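Local coordinates for protein 3,4-dihydroxybenzoate decarboxylase (Enterobacter cloacae, PDB 5NY5) that probably catalyses the reversible decarboxylation of 3,4-dihydroxybenzoate to catechol, as a UbiD-family enzyme dependent on prenylated flavin and a metal ion, at residues V73-R79 against E325-L330; P136-N140 against L317-G322. All blocks are in the same frame, centred on the assembly; numbering follows the deposited sequence.

Overall arrangement
Contacts 1 and 2 are both buried, their centres about 13 Å apart, and both draw on the run from strand 316-319 into helix 324-346, contact 2 at the strand and contact 1 at the first turns of the helix. They touch directly: Glu326 OE1 lies 3.3 Å from Leu320 CB. Contact 1, nearer the centre of the chain, is mainly polar, one carboxylate gripping the turn after strand 70-73. Contact 2 is thinner and mostly apolar, two prolines and an asparagine lying over one side of strand 316-319 and its continuation, and it alone also meets a second subunit. Along the chain, contact 2 is nested within the loop closed by contact 1.

Contact 1. Residues V73-R79 against E325-L330; sequences VGMHASR and EEHTTL
Glu326 reaches from its helix into the turn 74-77 and meets Ala77, His76 and Gly74 on the way to its tip. CB packs on Ala77, 4.2 Å from its CB. With CG anti to the backbone N (chi1 -165°), CG comes to the edge of the His76 ring, 3.8 Å from His76 CB. At the tip, OE2 takes two hydrogen bonds. His76 N, 3.0 Å from OE2, points at it almost straight (172°) from above the carboxylate plane, whereas His76 ND1, 2.9 Å from OE2, faces its anti lone pair in a more bent bond (134°), with OE2 lying out of the imidazole plane. A water bridges OE2 to Met75 N, and OE1 receives a weak bond from Gly74 N. This gathering of donors would probably stabilise the buried carboxylate as an anion.

The imidazole is also clamped across its faces: Met75 CB lies over one, and Leu330 CD2 makes a CH-pi contact with the other, 4.2 Å from the ring centroid. Thr329 OG1 donates to His76 O at 2.8 Å, nearly along the C=O axis.

The turn thus joins strand 70-73 to helix 79-84 against the start of helix 324-346, while from helix 214-219 Pro214 touches His76, the Tyr217 ring meets it nearly perpendicular and Ile218 packs on Leu330, close to the prenylated-FMN-binding Ile169.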
ATOM      1  N   VAL A  73      39.086   0.899 -30.598  1.00 49.26           N
ATOM      2  CA  VAL A  73      38.001   0.825 -29.628  1.00 48.73           C
ATOM      3  C   VAL A  73      37.353   2.194 -29.489  1.00 48.54           C
ATOM      4  O   VAL A  73      37.990   3.231 -29.692  1.00 48.84           O
ATOM      5  CB  VAL A  73      38.479   0.334 -28.241  1.00 48.74           C
ATOM      6  CG1 VAL A  73      38.987  -1.092 -28.313  1.00 49.11           C
ATOM      7  CG2 VAL A  73      39.545   1.259 -27.690  1.00 49.00           C
ATOM      8  N   GLY A  74      36.071   2.187 -29.130  1.00 48.21           N
ATOM      9  CA  GLY A  74      35.359   3.395 -28.774  1.00 48.15           C
ATOM     10  C   GLY A  74      34.712   4.146 -29.912  1.00 48.53           C
ATOM     11  O   GLY A  74      34.309   5.298 -29.715  1.00 49.23           O
HETATM   12  N   MSE A  75      34.585   3.538 -31.085  1.00 48.58           N
HETATM   13  CA  MSE A  75      34.093   4.246 -32.260  1.00 49.06           C
HETATM   14  C   MSE A  75      32.671   4.761 -32.056  1.00 49.74           C
HETATM   15  O   MSE A  75      32.356   5.884 -32.435  1.00 51.03           O
HETATM   16  CB  MSE A  75      34.166   3.338 -33.491  1.00 52.42           C
HETATM   17  CG  MSE A  75      34.071   4.053 -34.837  1.00 50.31           C
HETATM   18 SE   MSE A  75      35.453   5.404 -35.177  1.00 54.49          SE
HETATM   19  CE  MSE A  75      36.954   4.542 -34.359  1.00 50.43           C
ATOM     20  N   HIS A  76      31.819   3.944 -31.441  1.00 48.72           N
ATOM     21  CA  HIS A  76      30.445   4.332 -31.160  1.00 48.85           C
ATOM     22  C   HIS A  76      30.235   4.743 -29.708  1.00 48.61           C
ATOM     23  O   HIS A  76      29.086   4.864 -29.273  1.00 48.76           O
ATOM     24  CB  HIS A  76      29.483   3.194 -31.512  1.00 48.88           C
ATOM     25  CG  HIS A  76      29.847   2.452 -32.759  1.00 49.11           C
ATOM     26  ND1 HIS A  76      30.564   1.275 -32.739  1.00 48.89           N
ATOM     27  CD2 HIS A  76      29.591   2.715 -34.061  1.00 49.71           C
ATOM     28  CE1 HIS A  76      30.734   0.846 -33.977  1.00 49.31           C
ATOM     29  NE2 HIS A  76      30.154   1.701 -34.797  1.00 49.81           N
ATOM     30  N   ALA A  77      31.310   4.965 -28.953  1.00 48.39           N
ATOM     31  CA  ALA A  77      31.212   5.257 -27.524  1.00 48.27           C
ATOM     32  C   ALA A  77      30.893   6.716 -27.229  1.00 48.71           C
ATOM     33  O   ALA A  77      31.446   7.295 -26.293  1.00 48.77           O
ATOM     34  CB  ALA A  77      32.506   4.840 -26.831  1.00 48.03           C
ATOM     35  N   SER A  78      30.003   7.327 -28.010  1.00 49.17           N
ATOM     36  CA  SER A  78      29.595   8.711 -27.806  1.00 49.82           C
ATOM     37  C   SER A  78      28.394   9.037 -28.684  1.00 50.44           C
ATOM     38  O   SER A  78      28.390   8.725 -29.878  1.00 50.57           O
ATOM     39  CB  SER A  78      30.749   9.671 -28.109  1.00 50.18           C
ATOM     40  OG  SER A  78      30.275  10.988 -28.321  1.00 51.09           O
ATOM     41  N   ARG A  79      27.367   9.658 -28.105  1.00 50.96           N
ATOM     42  CA  ARG A  79      26.215  10.039 -28.911  1.00 51.77           C
ATOM     43  C   ARG A  79      26.569  11.170 -29.864  1.00 52.63           C
ATOM     44  O   ARG A  79      26.109  11.188 -31.011  1.00 53.22           O
ATOM     45  CB  ARG A  79      25.039  10.430 -28.012  1.00 52.31           C
ATOM     46  CG  ARG A  79      23.822  10.931 -28.777  1.00 53.40           C
ATOM     47  CD  ARG A  79      22.662  11.256 -27.854  1.00 54.07           C
ATOM     48  NE  ARG A  79      21.776  10.112 -27.670  1.00 53.84           N
ATOM     49  CZ  ARG A  79      20.588   9.991 -28.245  1.00 54.66           C
ATOM     50  NH1 ARG A  79      20.131  10.950 -29.035  1.00 55.79           N
ATOM     51  NH2 ARG A  79      19.853   8.916 -28.025  1.00 54.53           N
ATOM     52  N   GLU A 325      29.499   3.002 -23.070  1.00 46.91           N
ATOM     53  CA  GLU A 325      28.673   3.847 -23.927  1.00 46.55           C
ATOM     54  C   GLU A 325      28.540   3.281 -25.335  1.00 46.98           C
ATOM     55  O   GLU A 325      27.553   3.561 -26.024  1.00 46.89           O
ATOM     56  CB  GLU A 325      29.261   5.253 -23.984  1.00 46.26           C
ATOM     57  CG  GLU A 325      28.364   6.286 -24.630  1.00 45.94           C
ATOM     58  CD  GLU A 325      27.271   6.752 -23.699  1.00 45.49           C
ATOM     59  OE1 GLU A 325      27.384   6.494 -22.485  1.00 45.41           O
ATOM     60  OE2 GLU A 325      26.300   7.373 -24.175  1.00 45.33           O
ATOM     61  N   GLU A 326      29.521   2.498 -25.785  1.00 47.55           N
ATOM     62  CA  GLU A 326      29.430   1.899 -27.111  1.00 48.10           C
ATOM     63  C   GLU A 326      28.206   0.997 -27.220  1.00 51.54           C
ATOM     64  O   GLU A 326      27.520   0.987 -28.250  1.00 53.55           O
ATOM     65  CB  GLU A 326      30.713   1.127 -27.422  1.00 48.77           C
ATOM     66  CG  GLU A 326      30.880   0.782 -28.885  1.00 49.40           C
ATOM     67  CD  GLU A 326      32.306   0.965 -29.366  1.00 49.81           C
ATOM     68  OE1 GLU A 326      33.229   0.925 -28.525  1.00 49.83           O
ATOM     69  OE2 GLU A 326      32.502   1.158 -30.584  1.00 50.21           O
ATOM     70  N   HIS A 327      27.902   0.244 -26.162  1.00 48.41           N
ATOM     71  CA  HIS A 327      26.673  -0.542 -26.154  1.00 48.72           C
ATOM     72  C   HIS A 327      25.448   0.359 -26.086  1.00 48.16           C
ATOM     73  O   HIS A 327      24.440   0.095 -26.753  1.00 48.49           O
ATOM     74  CB  HIS A 327      26.680  -1.523 -24.984  1.00 49.03           C
ATOM     75  CG  HIS A 327      25.494  -2.435 -24.956  1.00 49.55           C
ATOM     76  ND1 HIS A 327      24.241  -2.017 -24.564  1.00 49.20           N
ATOM     77  CD2 HIS A 327      25.371  -3.745 -25.273  1.00 50.52           C
ATOM     78  CE1 HIS A 327      23.396  -3.030 -24.642  1.00 49.94           C
ATOM     79  NE2 HIS A 327      24.057  -4.090 -25.070  1.00 50.76           N
ATOM     80  N   THR A 328      25.513   1.421 -25.279  1.00 47.44           N
ATOM     81  CA  THR A 328      24.381   2.333 -25.148  1.00 46.97           C
ATOM     82  C   THR A 328      23.976   2.916 -26.495  1.00 47.08           C
ATOM     83  O   THR A 328      22.784   3.065 -26.782  1.00 47.16           O
ATOM     84  CB  THR A 328      24.723   3.454 -24.165  1.00 46.31           C
ATOM     85  OG1 THR A 328      24.932   2.906 -22.859  1.00 46.31           O
ATOM     86  CG2 THR A 328      23.600   4.473 -24.110  1.00 45.92           C
ATOM     87  N   THR A 329      24.955   3.255 -27.336  1.00 47.20           N
ATOM     88  CA  THR A 329      24.641   3.771 -28.663  1.00 47.46           C
ATOM     89  C   THR A 329      23.971   2.707 -29.519  1.00 48.23           C
ATOM     90  O   THR A 329      22.889   2.928 -30.072  1.00 48.45           O
ATOM     91  CB  THR A 329      25.909   4.276 -29.349  1.00 47.57           C
ATOM     92  OG1 THR A 329      26.413   5.417 -28.648  1.00 46.99           O
ATOM     93  CG2 THR A 329      25.618   4.660 -30.789  1.00 48.04           C
ATOM     94  N   LEU A 330      24.603   1.538 -29.632  1.00 48.76           N
ATOM     95  CA  LEU A 330      24.108   0.512 -30.543  1.00 49.69           C
ATOM     96  C   LEU A 330      22.752  -0.029 -30.107  1.00 49.91           C
ATOM     97  O   LEU A 330      21.915  -0.369 -30.948  1.00 50.61           O
ATOM     98  CB  LEU A 330      25.132  -0.617 -30.660  1.00 50.30           C
ATOM     99  CG  LEU A 330      26.485  -0.202 -31.243  1.00 50.31           C
ATOM    100  CD1 LEU A 330      27.447  -1.376 -31.299  1.00 51.03           C
ATOM    101  CD2 LEU A 330      26.306   0.414 -32.621  1.00 50.65           C
TER
HETATM  102  O   HOH W   1      34.662   0.288 -31.512  1.00 38.16           O

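Contact 2. Residues P136-N140 against L317-G322; sequences PAPTN and LQTLVG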
ATOM      1  N   PRO A 136      45.022 -10.180 -32.689  1.00 57.20           N
ATOM      2  CA  PRO A 136      45.154  -9.943 -31.238  1.00 56.89           C
ATOM      3  C   PRO A 136      43.817  -9.589 -30.587  1.00 55.64           C
ATOM      4  O   PRO A 136      43.513  -8.442 -30.260  1.00 54.61           O
ATOM      5  CB  PRO A 136      46.144  -8.778 -31.181  1.00 56.78           C
ATOM      6  CG  PRO A 136      45.859  -8.008 -32.428  1.00 56.27           C
ATOM      7  CD  PRO A 136      45.456  -9.015 -33.479  1.00 56.86           C
ATOM      8  N   ALA A 137      42.989 -10.604 -30.399  1.00 55.90           N
ATOM      9  CA  ALA A 137      41.699 -10.403 -29.752  1.00 54.98           C
ATOM     10  C   ALA A 137      41.915 -10.021 -28.294  1.00 54.81           C
ATOM     11  O   ALA A 137      42.590 -10.759 -27.564  1.00 55.85           O
ATOM     12  CB  ALA A 137      40.847 -11.662 -29.855  1.00 55.60           C
ATOM     13  N   PRO A 138      41.377  -8.901 -27.831  1.00 53.70           N
ATOM     14  CA  PRO A 138      41.642  -8.464 -26.460  1.00 53.66           C
ATOM     15  C   PRO A 138      40.721  -9.141 -25.457  1.00 53.87           C
ATOM     16  O   PRO A 138      39.669  -9.685 -25.792  1.00 53.77           O
ATOM     17  CB  PRO A 138      41.377  -6.953 -26.509  1.00 52.51           C
ATOM     18  CG  PRO A 138      40.809  -6.667 -27.895  1.00 51.97           C
ATOM     19  CD  PRO A 138      40.476  -7.975 -28.528  1.00 52.61           C
ATOM     20  N   THR A 139      41.156  -9.108 -24.203  1.00 54.35           N
ATOM     21  CA  THR A 139      40.339  -9.504 -23.066  1.00 54.63           C
ATOM     22  C   THR A 139      40.016  -8.256 -22.262  1.00 53.79           C
ATOM     23  O   THR A 139      40.913  -7.464 -21.957  1.00 58.41           O
ATOM     24  CB  THR A 139      41.061 -10.528 -22.189  1.00 56.18           C
ATOM     25  OG1 THR A 139      42.172  -9.902 -21.538  1.00 56.47           O
ATOM     26  CG2 THR A 139      41.568 -11.686 -23.031  1.00 57.20           C
ATOM     27  N   ASN A 140      38.737  -8.074 -21.930  1.00 53.27           N
ATOM     28  CA  ASN A 140      38.334  -6.865 -21.221  1.00 52.57           C
ATOM     29  C   ASN A 140      38.785  -6.889 -19.764  1.00 53.39           C
ATOM     30  O   ASN A 140      39.274  -5.878 -19.247  1.00 53.16           O
ATOM     31  CB  ASN A 140      36.823  -6.678 -21.319  1.00 51.97           C
ATOM     32  CG  ASN A 140      36.419  -5.858 -22.527  1.00 52.85           C
ATOM     33  OD1 ASN A 140      36.083  -4.680 -22.406  1.00 50.28           O
ATOM     34  ND2 ASN A 140      36.459  -6.473 -23.702  1.00 50.96           N
ATOM     35  N   LEU A 317      41.758  -3.868 -36.319  1.00 59.13           N
ATOM     36  CA  LEU A 317      40.888  -4.708 -35.502  1.00 58.80           C
ATOM     37  C   LEU A 317      40.006  -3.802 -34.651  1.00 57.37           C
ATOM     38  O   LEU A 317      40.499  -3.105 -33.760  1.00 56.79           O
ATOM     39  CB  LEU A 317      41.708  -5.658 -34.632  1.00 59.47           C
ATOM     40  CG  LEU A 317      40.897  -6.619 -33.762  1.00 59.37           C
ATOM     41  CD1 LEU A 317      39.871  -7.354 -34.601  1.00 59.81           C
ATOM     42  CD2 LEU A 317      41.808  -7.607 -33.057  1.00 60.34           C
ATOM     43  N   GLN A 318      38.706  -3.803 -34.929  1.00 56.90           N
ATOM     44  CA  GLN A 318      37.745  -2.979 -34.208  1.00 55.64           C
ATOM     45  C   GLN A 318      36.975  -3.824 -33.203  1.00 55.41           C
ATOM     46  O   GLN A 318      36.501  -4.915 -33.534  1.00 56.12           O
ATOM     47  CB  GLN A 318      36.768  -2.298 -35.169  1.00 55.34           C
ATOM     48  CG  GLN A 318      35.711  -1.457 -34.480  1.00 54.15           C
ATOM     49  CD  GLN A 318      34.789  -0.758 -35.455  1.00 54.00           C
ATOM     50  OE1 GLN A 318      34.740  -1.098 -36.634  1.00 54.84           O
ATOM     51  NE2 GLN A 318      34.054   0.231 -34.966  1.00 53.04           N
ATOM     52  N   THR A 319      36.855  -3.317 -31.981  1.00 54.54           N
ATOM     53  CA  THR A 319      36.052  -3.940 -30.939  1.00 54.25           C
ATOM     54  C   THR A 319      35.579  -2.839 -29.997  1.00 53.06           C
ATOM     55  O   THR A 319      35.701  -1.648 -30.301  1.00 52.51           O
ATOM     56  CB  THR A 319      36.847  -5.039 -30.220  1.00 55.06           C
ATOM     57  OG1 THR A 319      35.987  -5.741 -29.314  1.00 54.98           O
ATOM     58  CG2 THR A 319      38.014  -4.443 -29.450  1.00 54.92           C
ATOM     59  N   LEU A 320      35.021  -3.229 -28.854  1.00 52.76           N
ATOM     60  CA  LEU A 320      34.544  -2.273 -27.867  1.00 51.74           C
ATOM     61  C   LEU A 320      35.147  -2.599 -26.509  1.00 51.86           C
ATOM     62  O   LEU A 320      35.751  -3.655 -26.306  1.00 52.72           O
ATOM     63  CB  LEU A 320      33.008  -2.255 -27.789  1.00 51.23           C
ATOM     64  CG  LEU A 320      32.219  -3.564 -27.669  1.00 51.82           C
ATOM     65  CD1 LEU A 320      32.332  -4.189 -26.288  1.00 51.96           C
ATOM     66  CD2 LEU A 320      30.760  -3.333 -28.024  1.00 51.45           C
ATOM     67  N   VAL A 321      34.969  -1.671 -25.574  1.00 51.09           N
ATOM     68  CA  VAL A 321      35.402  -1.830 -24.192  1.00 51.18           C
ATOM     69  C   VAL A 321      34.250  -1.412 -23.290  1.00 50.41           C
ATOM     70  O   VAL A 321      33.624  -0.373 -23.520  1.00 49.64           O
ATOM     71  CB  VAL A 321      36.660  -0.997 -23.883  1.00 51.25           C
ATOM     72  CG1 VAL A 321      36.977  -1.030 -22.400  1.00 51.36           C
ATOM     73  CG2 VAL A 321      37.847  -1.503 -24.690  1.00 52.16           C
ATOM     74  N   GLY A 322      33.966  -2.217 -22.273  1.00 50.72           N
ATOM     75  CA  GLY A 322      32.951  -1.852 -21.306  1.00 50.13           C
ATOM     76  C   GLY A 322      31.880  -2.883 -21.012  1.00 50.42           C
ATOM     77  O   GLY A 322      31.928  -3.535 -19.975  1.00 50.89           O
TER
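Leu317 opens the contact by pushing CD2 against Pro136: the methyl lies 3.9 Å from Pro136 CD and 3.4 Å from Pro136 O, so it meets both the ring and the backbone of the proline. The leucine holds CG anti to its own backbone N (chi1 -178°), which carries the branch across to the 136-140 segment, where it and the proline ring pass alongside each other, pointing opposite ways.

Two residues on, Thr319 again faces the proline-rich loop. Its CG2 methyl meets CG of the Pro138 ring end-on at 3.9 Å, a purely apolar touch. The alternation of Leu317 and Thr319 is that of an extended chain presenting every second residue to one side. Strand 316-319 is an outermost strand, within this chain, of the mixed four-stranded sheet 22-25, 57-60, 70-73 and 316-319, where it runs parallel to strand 70-73 and Leu317 is bonded through its backbone to Arg70 and Leu72. The 136-140 loop follows it in nearly the same direction, end-to-end vectors 7° apart, but even the closest CA atoms, those of Asn140 and Val321, are 6.5 Å apart, and the meeting is by side chains rather than by backbone pairing.

Beyond the strand, Leu320 starts out away from the loop, although the end of its side chain bends back nearer; it packs on Cys150 and Leu151 of strand 148-157, and Thr319 touches the same cysteine. Val321 lies against the Asn140 amide, its CA 3.4 Å from Asn140 OD1, and Phe478 of the second subunit packs on both residues. At Gly322 the backbone N donates to Asn140 OD1 over 3.3 Å, fairly straight at 160°, from a position tilted out of the carbonyl plane.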